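Local coordinates for secreted effector protein SopD (Salmonella typhimurium, PDB 5CPC), which acts as a secreted virulence effector that alters host cell physiology, cooperating with SopB in membrane fission and macropinosome formation during invasion and contributing to replication in macrophages, at residues I150-M158 and I250-P259; E224-Y234 and S302-N313. One frame throughout, in Å; residues are numbered along the deposited sequence.

Contact 1 of 2, residues I150-M158 and I250-P259; sequences ICEVIGSKM and ISYLLHSYSP
Ile150, Cys151 and Ile154 close around Leu253 in an apolar cluster where two helices meet. Both methyls of Leu253 are engaged: CD2 lies 3.6 Å from Ile150 CG2 and also touches Cys151 SG at 3.7 Å, while CD1 and the branch point face Ile154, whose CD1 comes to 3.6 Å from Leu253 CG. With its CG swung opposite the backbone N (chi1 -166°), Leu253 sets its branch point and two methyls between Ile150 and Ile154, which is what turns CD2 to Ile150 CG2 and Cys151 SG; the side chains of Leu253 and Ile150 slide past each other in opposite directions. The two methyl ends of Ile150 serve different neighbours: CG2 meets Leu253, whereas CD1 runs on at roughly a right angle to Ile250, 3.8 Å from Ile250 CG2, and also reaches Leu254 CD2 at 4.1 Å.

The backbones stay well separated. The axes of 150-158 and 250-256 approach to 10.9 Å and run nearly parallel, crossing at 24°, so the side chains span the gap. This is buried helix-helix packing, joining helix 141-160 to helix 248-256. Helix 169-177 adds Val176 against Ile154, and Leu128 touches Leu253.

Aromatic contacts continue past the wider pi-type turn at 252-256. Ile154 CG2 approaches the Tyr257 ring obliquely, 4.2 Å from Tyr257 CE2. The end of Met158 reaches the region of Tyr257 and Pro259, although the exact place of its methyl is doubtful. Pro259 N lies over one face of the same tyrosine ring, towards its rim. Among polar atoms, Tyr257 OH is buried here with no partner in the model.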
# COMPACT_ATOMS: atom_id res chain seq x y z
N ILE A 150 -1.04 4.39 -3.20
CA ILE A 150 -1.79 3.15 -3.06
C ILE A 150 -3.25 3.53 -2.86
O ILE A 150 -4.13 2.83 -3.35
CB ILE A 150 -1.26 2.32 -1.86
CG1 ILE A 150 0.18 1.81 -2.17
CG2 ILE A 150 -2.21 1.15 -1.46
CD1 ILE A 150 1.02 1.58 -0.89
N CYS A 151 -3.49 4.59 -2.09
CA CYS A 151 -4.82 5.15 -1.92
C CYS A 151 -5.44 5.45 -3.28
O CYS A 151 -6.56 5.08 -3.47
CB CYS A 151 -4.83 6.39 -0.98
SG CYS A 151 -4.68 5.91 0.78
N GLU A 152 -4.73 6.11 -4.20
CA GLU A 152 -5.27 6.44 -5.51
C GLU A 152 -5.73 5.17 -6.22
O GLU A 152 -6.84 5.14 -6.80
CB GLU A 152 -4.27 7.10 -6.44
CG GLU A 152 -3.38 8.09 -5.72
CD GLU A 152 -2.66 9.08 -6.62
OE1 GLU A 152 -2.26 10.16 -6.07
OE2 GLU A 152 -2.56 8.81 -7.84
N VAL A 153 -4.88 4.13 -6.20
CA VAL A 153 -5.12 2.97 -7.00
C VAL A 153 -6.33 2.26 -6.45
O VAL A 153 -7.24 1.89 -7.22
CB VAL A 153 -3.83 2.08 -7.12
CG1 VAL A 153 -4.16 0.66 -7.63
CG2 VAL A 153 -2.90 2.73 -8.07
N ILE A 154 -6.38 2.13 -5.13
CA ILE A 154 -7.48 1.46 -4.46
C ILE A 154 -8.80 2.19 -4.74
O ILE A 154 -9.88 1.56 -4.94
CB ILE A 154 -7.31 1.46 -2.95
CG1 ILE A 154 -6.18 0.52 -2.52
CG2 ILE A 154 -8.56 0.92 -2.30
CD1 ILE A 154 -5.90 0.50 -0.97
N GLY A 155 -8.70 3.52 -4.69
CA GLY A 155 -9.84 4.40 -4.89
C GLY A 155 -10.32 4.24 -6.31
O GLY A 155 -11.49 4.03 -6.53
N SER A 156 -9.40 4.26 -7.25
CA SER A 156 -9.77 4.07 -8.62
C SER A 156 -10.36 2.68 -8.97
O SER A 156 -11.19 2.59 -9.88
CB SER A 156 -8.60 4.37 -9.48
OG SER A 156 -8.79 3.90 -10.80
N LYS A 157 -9.99 1.61 -8.24
CA LYS A 157 -10.54 0.29 -8.54
C LYS A 157 -11.92 0.22 -7.98
O LYS A 157 -12.81 -0.36 -8.61
CB LYS A 157 -9.69 -0.85 -7.99
CG LYS A 157 -8.30 -0.88 -8.57
CD LYS A 157 -8.30 -1.20 -10.05
CE LYS A 157 -6.87 -1.33 -10.49
NZ LYS A 157 -6.75 -1.87 -11.86
N MET A 158 -12.12 0.83 -6.82
CA MET A 158 -13.37 0.75 -6.16
C MET A 158 -14.42 1.65 -6.85
O MET A 158 -15.61 1.42 -6.65
CB MET A 158 -13.23 1.14 -4.72
CG MET A 158 -12.63 0.08 -3.79
SD MET A 158 -12.66 0.80 -2.13
CE MET A 158 -12.99 -0.63 -1.20
N ILE A 250 1.56 1.06 5.31
CA ILE A 250 1.69 0.68 3.92
C ILE A 250 1.45 -0.81 3.82
O ILE A 250 0.60 -1.27 3.04
CB ILE A 250 2.98 1.19 3.31
CG1 ILE A 250 2.87 2.71 3.07
CG2 ILE A 250 3.29 0.45 1.98
CD1 ILE A 250 4.19 3.41 2.79
N SER A 251 2.12 -1.61 4.65
CA SER A 251 1.74 -3.02 4.63
C SER A 251 0.26 -3.32 4.96
O SER A 251 -0.36 -4.25 4.39
CB SER A 251 2.80 -3.91 5.35
OG SER A 251 2.74 -3.85 6.72
N TYR A 252 -0.35 -2.53 5.86
CA TYR A 252 -1.74 -2.73 6.21
C TYR A 252 -2.61 -2.48 5.00
O TYR A 252 -3.50 -3.27 4.67
CB TYR A 252 -2.20 -1.76 7.33
CG TYR A 252 -3.70 -1.58 7.39
CD1 TYR A 252 -4.52 -2.59 7.92
CD2 TYR A 252 -4.32 -0.44 6.85
CE1 TYR A 252 -5.90 -2.47 7.94
CE2 TYR A 252 -5.73 -0.31 6.87
CZ TYR A 252 -6.50 -1.35 7.42
OH TYR A 252 -7.87 -1.26 7.48
N LEU A 253 -2.37 -1.33 4.37
CA LEU A 253 -3.19 -0.94 3.25
C LEU A 253 -3.05 -1.86 2.04
O LEU A 253 -4.06 -2.14 1.34
CB LEU A 253 -2.99 0.54 2.90
CG LEU A 253 -3.93 1.29 1.99
CD1 LEU A 253 -5.31 1.57 2.63
CD2 LEU A 253 -3.26 2.56 1.63
N LEU A 254 -1.82 -2.37 1.79
CA LEU A 254 -1.62 -3.39 0.75
C LEU A 254 -2.27 -4.71 1.03
O LEU A 254 -2.89 -5.26 0.16
CB LEU A 254 -0.15 -3.66 0.46
CG LEU A 254 0.54 -2.48 -0.21
CD1 LEU A 254 2.08 -2.65 -0.13
CD2 LEU A 254 0.03 -2.35 -1.70
N HIS A 255 -2.12 -5.25 2.24
CA HIS A 255 -2.43 -6.69 2.47
C HIS A 255 -3.49 -7.00 3.47
O HIS A 255 -3.98 -8.12 3.50
CB HIS A 255 -1.14 -7.50 2.85
CG HIS A 255 -0.01 -7.33 1.88
ND1 HIS A 255 0.00 -7.93 0.65
CD2 HIS A 255 1.15 -6.64 1.98
CE1 HIS A 255 1.12 -7.59 0.01
NE2 HIS A 255 1.83 -6.81 0.79
N SER A 256 -3.83 -6.05 4.32
CA SER A 256 -4.85 -6.29 5.36
C SER A 256 -6.14 -5.43 5.33
O SER A 256 -7.15 -5.77 5.96
CB SER A 256 -4.18 -6.25 6.73
OG SER A 256 -3.24 -7.29 6.73
N TYR A 257 -6.10 -4.35 4.57
CA TYR A 257 -7.20 -3.38 4.54
C TYR A 257 -8.52 -4.03 4.14
O TYR A 257 -8.56 -4.66 3.11
CB TYR A 257 -6.83 -2.28 3.53
CG TYR A 257 -7.96 -1.36 3.11
CD1 TYR A 257 -8.43 -0.34 3.96
CD2 TYR A 257 -8.53 -1.48 1.84
CE1 TYR A 257 -9.45 0.51 3.57
CE2 TYR A 257 -9.58 -0.65 1.44
CZ TYR A 257 -10.02 0.34 2.31
OH TYR A 257 -10.99 1.19 1.90
N SER A 258 -9.56 -3.85 4.95
CA SER A 258 -10.95 -4.09 4.49
C SER A 258 -11.78 -2.79 4.51
O SER A 258 -11.85 -2.11 5.55
CB SER A 258 -11.66 -5.11 5.36
OG SER A 258 -13.04 -4.79 5.49
N PRO A 259 -12.42 -2.46 3.37
CA PRO A 259 -13.23 -1.26 3.23
C PRO A 259 -14.55 -1.37 3.95
O PRO A 259 -15.23 -0.34 4.17
CB PRO A 259 -13.48 -1.18 1.73
CG PRO A 259 -13.54 -2.61 1.31
CD PRO A 259 -12.39 -3.22 2.10

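Contact 2 of 2, residues E224-Y234 and S302-N313; sequences EPTTQFCKIGY and SLHIGKDGCSRN
Segments 224-234 and 302-313 are joined along the backbone by Arg312 N bonding to Thr226 O at 3.1 Å, and their CA atoms come as close as 4.1 Å at Cys230 and Asn313. Two loops pack against each other here: type I turns at Thr227-Cys230 and Phe229-Ile232 lead into strand 232-237, and a type I' turn at Lys307-Cys310 follows strand 305-306.

Asn313 bridges the loops through both ends of its amide. Its ND2 gives a 2.7 Å bond to Pro225 O, in the carbonyl plane and on a lone pair, and a second to Ile305 O of its own segment; both acceptors lie in or close to the amide plane, evidence that the group's rotation is fixed. Its OD1 accepts from Phe229 N at 2.7 Å, the donor standing 38° above the carbonyl plane. The Phe229 ring presents its edge to ND2, with ring and amide planes tilted to each other, while Gln228 CB sits over one face.

Arg312 lies alongside Thr227, whose CG2 rests over the centre of one guanidinium face, 3.5 Å from Arg312 CZ. Its NH2 bonds to Thr226 OG1 with a bent N-H...O angle of 131°, and that hydroxyl in turn gives its proton to Glu224 OE1. Thr226 OG1 sits between its own backbone N and carbonyl carbon, a rotation that lets it reach both partners. Glu224 also forms a long salt bridge with Lys307.

Leu303 fills the apolar end: CD1 meets Ile232 CG2 at 3.6 Å, and CB packs on Phe229 CB, the side chains crossing at about a right angle. Helix 285-298 adds Leu295 against both. Tyr234 OH, also bonded to Glu194, accepts a nearly straight bond from Leu303 N, 2.7 Å long at 164°.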
# COMPACT_ATOMS: atom_id res chain seq x y z
N GLU A 224 9.93 -18.52 9.63
CA GLU A 224 9.70 -19.26 8.40
C GLU A 224 10.57 -18.64 7.29
O GLU A 224 10.34 -17.49 6.89
CB GLU A 224 8.19 -19.26 8.00
CG GLU A 224 7.89 -19.67 6.50
CD GLU A 224 8.47 -21.05 6.11
OE1 GLU A 224 9.19 -21.18 5.07
OE2 GLU A 224 8.21 -22.02 6.84
N PRO A 225 11.58 -19.40 6.77
CA PRO A 225 12.49 -18.73 5.79
C PRO A 225 11.80 -18.19 4.51
O PRO A 225 12.24 -17.19 3.95
CB PRO A 225 13.53 -19.77 5.45
CG PRO A 225 13.17 -21.07 6.33
CD PRO A 225 11.80 -20.86 6.91
N THR A 226 10.72 -18.82 4.07
CA THR A 226 10.07 -18.32 2.89
C THR A 226 9.23 -17.07 3.13
O THR A 226 8.75 -16.50 2.15
CB THR A 226 9.23 -19.40 2.15
OG1 THR A 226 8.19 -19.85 3.01
CG2 THR A 226 10.10 -20.63 1.72
N THR A 227 9.02 -16.64 4.38
CA THR A 227 8.14 -15.48 4.59
C THR A 227 8.75 -14.45 5.48
O THR A 227 8.20 -13.35 5.59
CB THR A 227 6.78 -15.82 5.28
OG1 THR A 227 7.05 -16.48 6.53
CG2 THR A 227 5.89 -16.72 4.45
N GLN A 228 9.86 -14.79 6.15
CA GLN A 228 10.42 -13.91 7.19
C GLN A 228 10.77 -12.52 6.68
O GLN A 228 10.86 -11.58 7.46
CB GLN A 228 11.76 -14.50 7.73
CG GLN A 228 12.10 -14.11 9.15
CD GLN A 228 11.07 -14.70 10.12
OE1 GLN A 228 10.46 -15.72 9.82
NE2 GLN A 228 10.89 -14.07 11.29
N PHE A 229 11.06 -12.39 5.39
CA PHE A 229 11.63 -11.16 4.87
C PHE A 229 10.68 -10.29 4.02
O PHE A 229 11.13 -9.26 3.48
CB PHE A 229 12.91 -11.54 4.12
CG PHE A 229 13.80 -12.43 4.94
CD1 PHE A 229 14.34 -11.96 6.15
CD2 PHE A 229 13.94 -13.76 4.63
CE1 PHE A 229 15.05 -12.77 6.96
CE2 PHE A 229 14.68 -14.59 5.41
CZ PHE A 229 15.26 -14.11 6.59
N CYS A 230 9.41 -10.69 3.91
CA CYS A 230 8.41 -9.95 3.06
C CYS A 230 8.24 -8.49 3.42
O CYS A 230 7.90 -7.70 2.58
CB CYS A 230 7.05 -10.66 2.97
SG CYS A 230 6.18 -10.76 4.62
N LYS A 231 8.55 -8.10 4.64
CA LYS A 231 8.47 -6.69 4.97
C LYS A 231 9.78 -5.92 4.96
O LYS A 231 9.76 -4.78 5.26
CB LYS A 231 7.79 -6.51 6.33
CG LYS A 231 6.29 -6.94 6.23
CD LYS A 231 5.57 -6.66 7.55
CE LYS A 231 5.62 -7.90 8.47
NZ LYS A 231 5.21 -7.61 9.89
N ILE A 232 10.91 -6.54 4.60
CA ILE A 232 12.18 -5.84 4.70
C ILE A 232 12.62 -5.22 3.37
O ILE A 232 12.65 -5.90 2.33
CB ILE A 232 13.33 -6.80 5.24
CG1 ILE A 232 13.13 -6.96 6.74
CG2 ILE A 232 14.70 -6.18 5.21
CD1 ILE A 232 12.29 -8.04 6.99
N GLY A 233 13.05 -3.97 3.43
CA GLY A 233 13.72 -3.35 2.33
C GLY A 233 15.22 -3.16 2.54
O GLY A 233 15.72 -3.33 3.64
N TYR A 234 15.93 -2.83 1.46
CA TYR A 234 17.36 -2.67 1.48
C TYR A 234 17.85 -1.85 0.29
O TYR A 234 17.30 -2.00 -0.82
CB TYR A 234 18.09 -4.06 1.42
CG TYR A 234 17.34 -5.20 0.73
CD1 TYR A 234 17.46 -5.41 -0.65
CD2 TYR A 234 16.56 -6.10 1.45
CE1 TYR A 234 16.81 -6.46 -1.27
CE2 TYR A 234 15.91 -7.18 0.85
CZ TYR A 234 16.06 -7.35 -0.50
OH TYR A 234 15.45 -8.39 -1.16
N SER A 302 20.10 -10.28 -1.97
CA SER A 302 18.65 -10.17 -1.92
C SER A 302 18.12 -10.85 -0.61
O SER A 302 18.79 -11.75 -0.06
CB SER A 302 18.11 -10.94 -3.09
OG SER A 302 16.70 -10.87 -3.05
N LEU A 303 16.94 -10.45 -0.14
CA LEU A 303 16.25 -11.28 0.86
C LEU A 303 15.04 -11.94 0.25
O LEU A 303 14.22 -12.53 0.94
CB LEU A 303 15.92 -10.55 2.17
CG LEU A 303 17.10 -9.90 2.89
CD1 LEU A 303 16.62 -9.02 4.03
CD2 LEU A 303 18.02 -10.97 3.41
N HIS A 304 14.99 -11.96 -1.08
CA HIS A 304 13.93 -12.64 -1.81
C HIS A 304 14.33 -14.08 -1.91
O HIS A 304 14.76 -14.58 -2.96
CB HIS A 304 13.69 -11.99 -3.19
CG HIS A 304 12.67 -12.69 -4.04
ND1 HIS A 304 11.62 -13.42 -3.53
CD2 HIS A 304 12.53 -12.73 -5.39
CE1 HIS A 304 10.91 -13.93 -4.51
NE2 HIS A 304 11.43 -13.51 -5.65
N ILE A 305 14.11 -14.76 -0.78
CA ILE A 305 14.60 -16.11 -0.51
C ILE A 305 13.43 -17.05 -0.63
O ILE A 305 12.36 -16.78 -0.08
CB ILE A 305 15.21 -16.08 0.90
CG1 ILE A 305 16.41 -15.13 0.85
CG2 ILE A 305 15.56 -17.44 1.43
CD1 ILE A 305 17.29 -15.04 2.15
N GLY A 306 13.61 -18.16 -1.34
CA GLY A 306 12.57 -19.16 -1.46
C GLY A 306 13.15 -20.51 -1.10
O GLY A 306 14.38 -20.67 -0.90
N LYS A 307 12.27 -21.51 -1.04
CA LYS A 307 12.67 -22.88 -0.89
C LYS A 307 11.82 -23.66 -1.88
O LYS A 307 10.64 -23.34 -2.07
CB LYS A 307 12.47 -23.39 0.55
CG LYS A 307 13.29 -24.66 0.94
CD LYS A 307 12.91 -25.23 2.34
CE LYS A 307 11.37 -25.49 2.50
NZ LYS A 307 10.65 -24.38 3.33
N ASP A 308 12.46 -24.64 -2.52
CA ASP A 308 11.84 -25.53 -3.52
C ASP A 308 10.98 -24.77 -4.54
O ASP A 308 9.93 -25.24 -4.90
CB ASP A 308 11.06 -26.67 -2.83
CG ASP A 308 11.95 -27.57 -1.94
OD1 ASP A 308 12.95 -28.14 -2.47
OD2 ASP A 308 11.65 -27.72 -0.73
N GLY A 309 11.44 -23.58 -4.94
CA GLY A 309 10.67 -22.67 -5.82
C GLY A 309 9.46 -21.87 -5.30
O GLY A 309 8.69 -21.28 -6.11
N CYS A 310 9.27 -21.78 -3.97
CA CYS A 310 8.00 -21.16 -3.42
C CYS A 310 7.97 -19.89 -2.55
O CYS A 310 7.18 -19.82 -1.56
CB CYS A 310 7.16 -22.22 -2.73
SG CYS A 310 6.61 -23.48 -3.88
N SER A 311 8.69 -18.84 -2.92
CA SER A 311 8.77 -17.65 -2.06
C SER A 311 7.51 -16.78 -1.87
O SER A 311 6.77 -16.53 -2.80
CB SER A 311 9.90 -16.75 -2.53
OG SER A 311 10.14 -15.70 -1.62
N ARG A 312 7.33 -16.31 -0.63
CA ARG A 312 6.51 -15.15 -0.32
C ARG A 312 7.34 -14.09 0.35
O ARG A 312 6.85 -13.40 1.25
CB ARG A 312 5.38 -15.54 0.62
CG ARG A 312 4.45 -16.56 0.03
CD ARG A 312 3.78 -17.37 1.12
NE ARG A 312 4.69 -18.41 1.54
CZ ARG A 312 4.43 -19.29 2.50
NH1 ARG A 312 3.28 -19.25 3.17
NH2 ARG A 312 5.33 -20.21 2.82
N ASN A 313 8.62 -14.00 -0.05
CA ASN A 313 9.46 -12.90 0.42
C ASN A 313 9.48 -11.70 -0.57
O ASN A 313 10.34 -10.83 -0.49
CB ASN A 313 10.87 -13.39 0.76
CG ASN A 313 10.93 -14.11 2.13
OD1 ASN A 313 10.41 -13.62 3.13
ND2 ASN A 313 11.57 -15.29 2.16

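How the contacts relate
Along the chain the segments alternate, 150-158, 224-234, 250-259 and 302-313, so the two contacts interleave. Their centres lie about 23 Å apart: the centre of contact 1 is about 6 Å from the centre of the chain and the contact is buried, whereas that of contact 2 is about 19 Å away and the contact is partly buried. The hairpin of strands 232-237 and 240-245 leads from contact 2 to helix 248-256 of contact 1, and Ser251 OG packs on Lys231 CD at 4.1 Å. Helices 264-283 and 285-298 then carry the chain back to contact 2. Because of this alternation, the hairpin and these two helices tie the buried helical packing to the outlying loops.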